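PDB 6FOP: glycoside hydrolase family 81 from Clostridium thermocellum, which probably hydrolyses the beta-1,3-glucosidic linkages of glucans such as laminarin, as part of the cellulosome of this bacterium. Local coordinates for residues I681-V686 with M711-G716. Residues are numbered along the deposited sequence; the frame is centred on the assembly and turned at random.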
loop_
_atom_site.group_PDB
_atom_site.type_symbol
_atom_site.label_atom_id
_atom_site.label_comp_id
_atom_site.label_asym_id
_atom_site.label_seq_id
_atom_site.Cartn_x
_atom_site.Cartn_y
_atom_site.Cartn_z
ATOM N N ILE A 681 17.064 -21.007 22.098
ATOM C CA ILE A 681 16.500 -20.501 23.356
ATOM C C ILE A 681 15.584 -19.328 23.007
ATOM O O ILE A 681 16.063 -18.330 22.454
ATOM C CB ILE A 681 17.607 -19.990 24.314
ATOM C CG1 ILE A 681 18.692 -21.058 24.569
ATOM C CG2 ILE A 681 16.966 -19.492 25.598
ATOM C CD1 ILE A 681 18.160 -22.357 25.077
ATOM N N ARG A 682 14.298 -19.432 23.337
ATOM C CA ARG A 682 13.341 -18.372 23.035
ATOM C C ARG A 682 13.232 -17.353 24.152
ATOM O O ARG A 682 13.238 -17.708 25.332
ATOM C CB ARG A 682 11.957 -18.947 22.734
ATOM C CG ARG A 682 11.882 -19.562 21.363
ATOM C CD ARG A 682 10.513 -20.142 21.077
ATOM N NE ARG A 682 10.515 -20.623 19.703
ATOM C CZ ARG A 682 9.718 -21.554 19.204
ATOM N NH1 ARG A 682 8.798 -22.158 19.957
ATOM N NH2 ARG A 682 9.868 -21.885 17.922
ATOM N N THR A 683 13.139 -16.086 23.762
ATOM C CA THR A 683 12.782 -15.002 24.664
ATOM C C THR A 683 11.476 -14.387 24.155
ATOM O O THR A 683 11.314 -14.104 22.950
ATOM C CB THR A 683 13.893 -13.941 24.798
ATOM O OG1 THR A 683 15.063 -14.562 25.332
ATOM C CG2 THR A 683 13.462 -12.825 25.713
ATOM N N TYR A 684 10.551 -14.201 25.078
ATOM C CA TYR A 684 9.207 -13.743 24.792
ATOM C C TYR A 684 9.054 -12.343 25.360
ATOM O O TYR A 684 9.384 -12.116 26.539
ATOM C CB TYR A 684 8.224 -14.692 25.463
ATOM C CG TYR A 684 8.389 -16.147 25.101
ATOM C CD1 TYR A 684 9.334 -16.939 25.721
ATOM C CD2 TYR A 684 7.577 -16.741 24.140
ATOM C CE1 TYR A 684 9.499 -18.265 25.404
ATOM C CE2 TYR A 684 7.731 -18.082 23.812
ATOM C CZ TYR A 684 8.697 -18.838 24.440
ATOM O OH TYR A 684 8.856 -20.164 24.148
ATOM N N VAL A 685 8.576 -11.406 24.559
ATOM C CA VAL A 685 8.411 -10.022 24.971
ATOM C C VAL A 685 6.968 -9.627 24.726
ATOM O O VAL A 685 6.441 -9.853 23.628
ATOM C CB VAL A 685 9.332 -9.066 24.210
ATOM C CG1 VAL A 685 9.197 -7.645 24.748
ATOM C CG2 VAL A 685 10.781 -9.580 24.269
ATOM N N VAL A 686 6.320 -9.077 25.727
ATOM C CA VAL A 686 4.939 -8.601 25.618
ATOM C C VAL A 686 4.854 -7.164 26.126
ATOM O O VAL A 686 5.466 -6.826 27.145
ATOM C CB VAL A 686 4.003 -9.461 26.478
ATOM C CG1 VAL A 686 2.586 -8.907 26.510
ATOM C CG2 VAL A 686 4.009 -10.890 25.986
ATOM N N MET A 711 5.896 -3.481 29.994
ATOM C CA MET A 711 6.603 -4.481 29.197
ATOM C C MET A 711 7.092 -5.598 30.101
ATOM O O MET A 711 7.561 -5.358 31.221
ATOM C CB MET A 711 7.805 -3.882 28.441
ATOM C CG MET A 711 8.454 -4.819 27.421
ATOM S SD MET A 711 9.503 -4.033 26.162
ATOM C CE MET A 711 8.242 -3.423 25.064
ATOM N N ALA A 712 6.979 -6.825 29.623
ATOM C CA ALA A 712 7.514 -7.997 30.317
ATOM C C ALA A 712 8.335 -8.825 29.360
ATOM O O ALA A 712 8.005 -8.922 28.171
ATOM C CB ALA A 712 6.413 -8.826 30.912
ATOM N N VAL A 713 9.410 -9.425 29.876
ATOM C CA VAL A 713 10.311 -10.274 29.131
ATOM C C VAL A 713 10.537 -11.548 29.922
ATOM O O VAL A 713 10.813 -11.500 31.141
ATOM C CB VAL A 713 11.681 -9.605 28.924
ATOM C CG1 VAL A 713 12.600 -10.471 28.075
ATOM C CG2 VAL A 713 11.526 -8.203 28.293
ATOM N N SER A 714 10.467 -12.683 29.245
ATOM C CA SER A 714 10.761 -13.981 29.875
ATOM C C SER A 714 11.536 -14.837 28.902
ATOM O O SER A 714 11.168 -14.927 27.733
ATOM C CB SER A 714 9.493 -14.678 30.347
ATOM O OG SER A 714 9.792 -15.932 30.974
ATOM N N THR A 715 12.638 -15.426 29.364
ATOM C CA THR A 715 13.467 -16.311 28.546
ATOM C C THR A 715 13.293 -17.761 28.968
ATOM O O THR A 715 13.346 -18.072 30.161
ATOM C CB THR A 715 14.944 -15.918 28.670
ATOM O OG1 THR A 715 15.104 -14.591 28.161
ATOM C CG2 THR A 715 15.848 -16.842 27.878
ATOM N N GLY A 716 13.109 -18.645 27.991
ATOM C CA GLY A 716 13.082 -20.073 28.245
ATOM C C GLY A 716 11.730 -20.571 28.684
ATOM O O GLY A 716 10.725 -19.855 28.617
#
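Thr683 and Thr715 face each other in a non-hydrogen-bonded pair of two antiparallel strands, and their hydroxyls lie 2.8 Å apart, OG1 to OG1, probably hydrogen-bonded. Each threonine holds OG1 beside its backbone N (chi1 -61° in Thr683, -63° in Thr715), which turns both hydroxyls into the gap between the strands and sends the methyls in opposite directions along it. CG2 of Thr715 reaches CG2 of Ile681 at 3.7 Å, whereas CG2 of Thr683 presses on CG1 of Val713 at 3.4 Å, tighter than usual van der Waals contact. Farther along this face, one of two Met711 conformers, its CG anti to the backbone N, brings SD within 3.9 Å of Val685 CG1.

On the other face lies Tyr684, whose ring edge meets the carbonyl of Ser714: CD1 is 3.4 Å from Ser714 O, in the ring plane. That same oxygen accepts the nearly straight bond from Tyr684 N (2.8 Å, 173° at the hydrogen). The phenol OH is bonded to Asp700, which also pairs with Arg682, while Lys702 binds both Ser714 OG and Gly716 O.

Strand 710-715 is outermost in a four-stranded antiparallel sheet near the C terminus. Backbone bonds from Val686–Ala712 to Arg682–Gly716 fix its register; the threonine hydroxyls probably add a polar side-chain link between apolar contacts, and the tyrosine edge probably gives Ser714 O a weak, additional electrostatic contact.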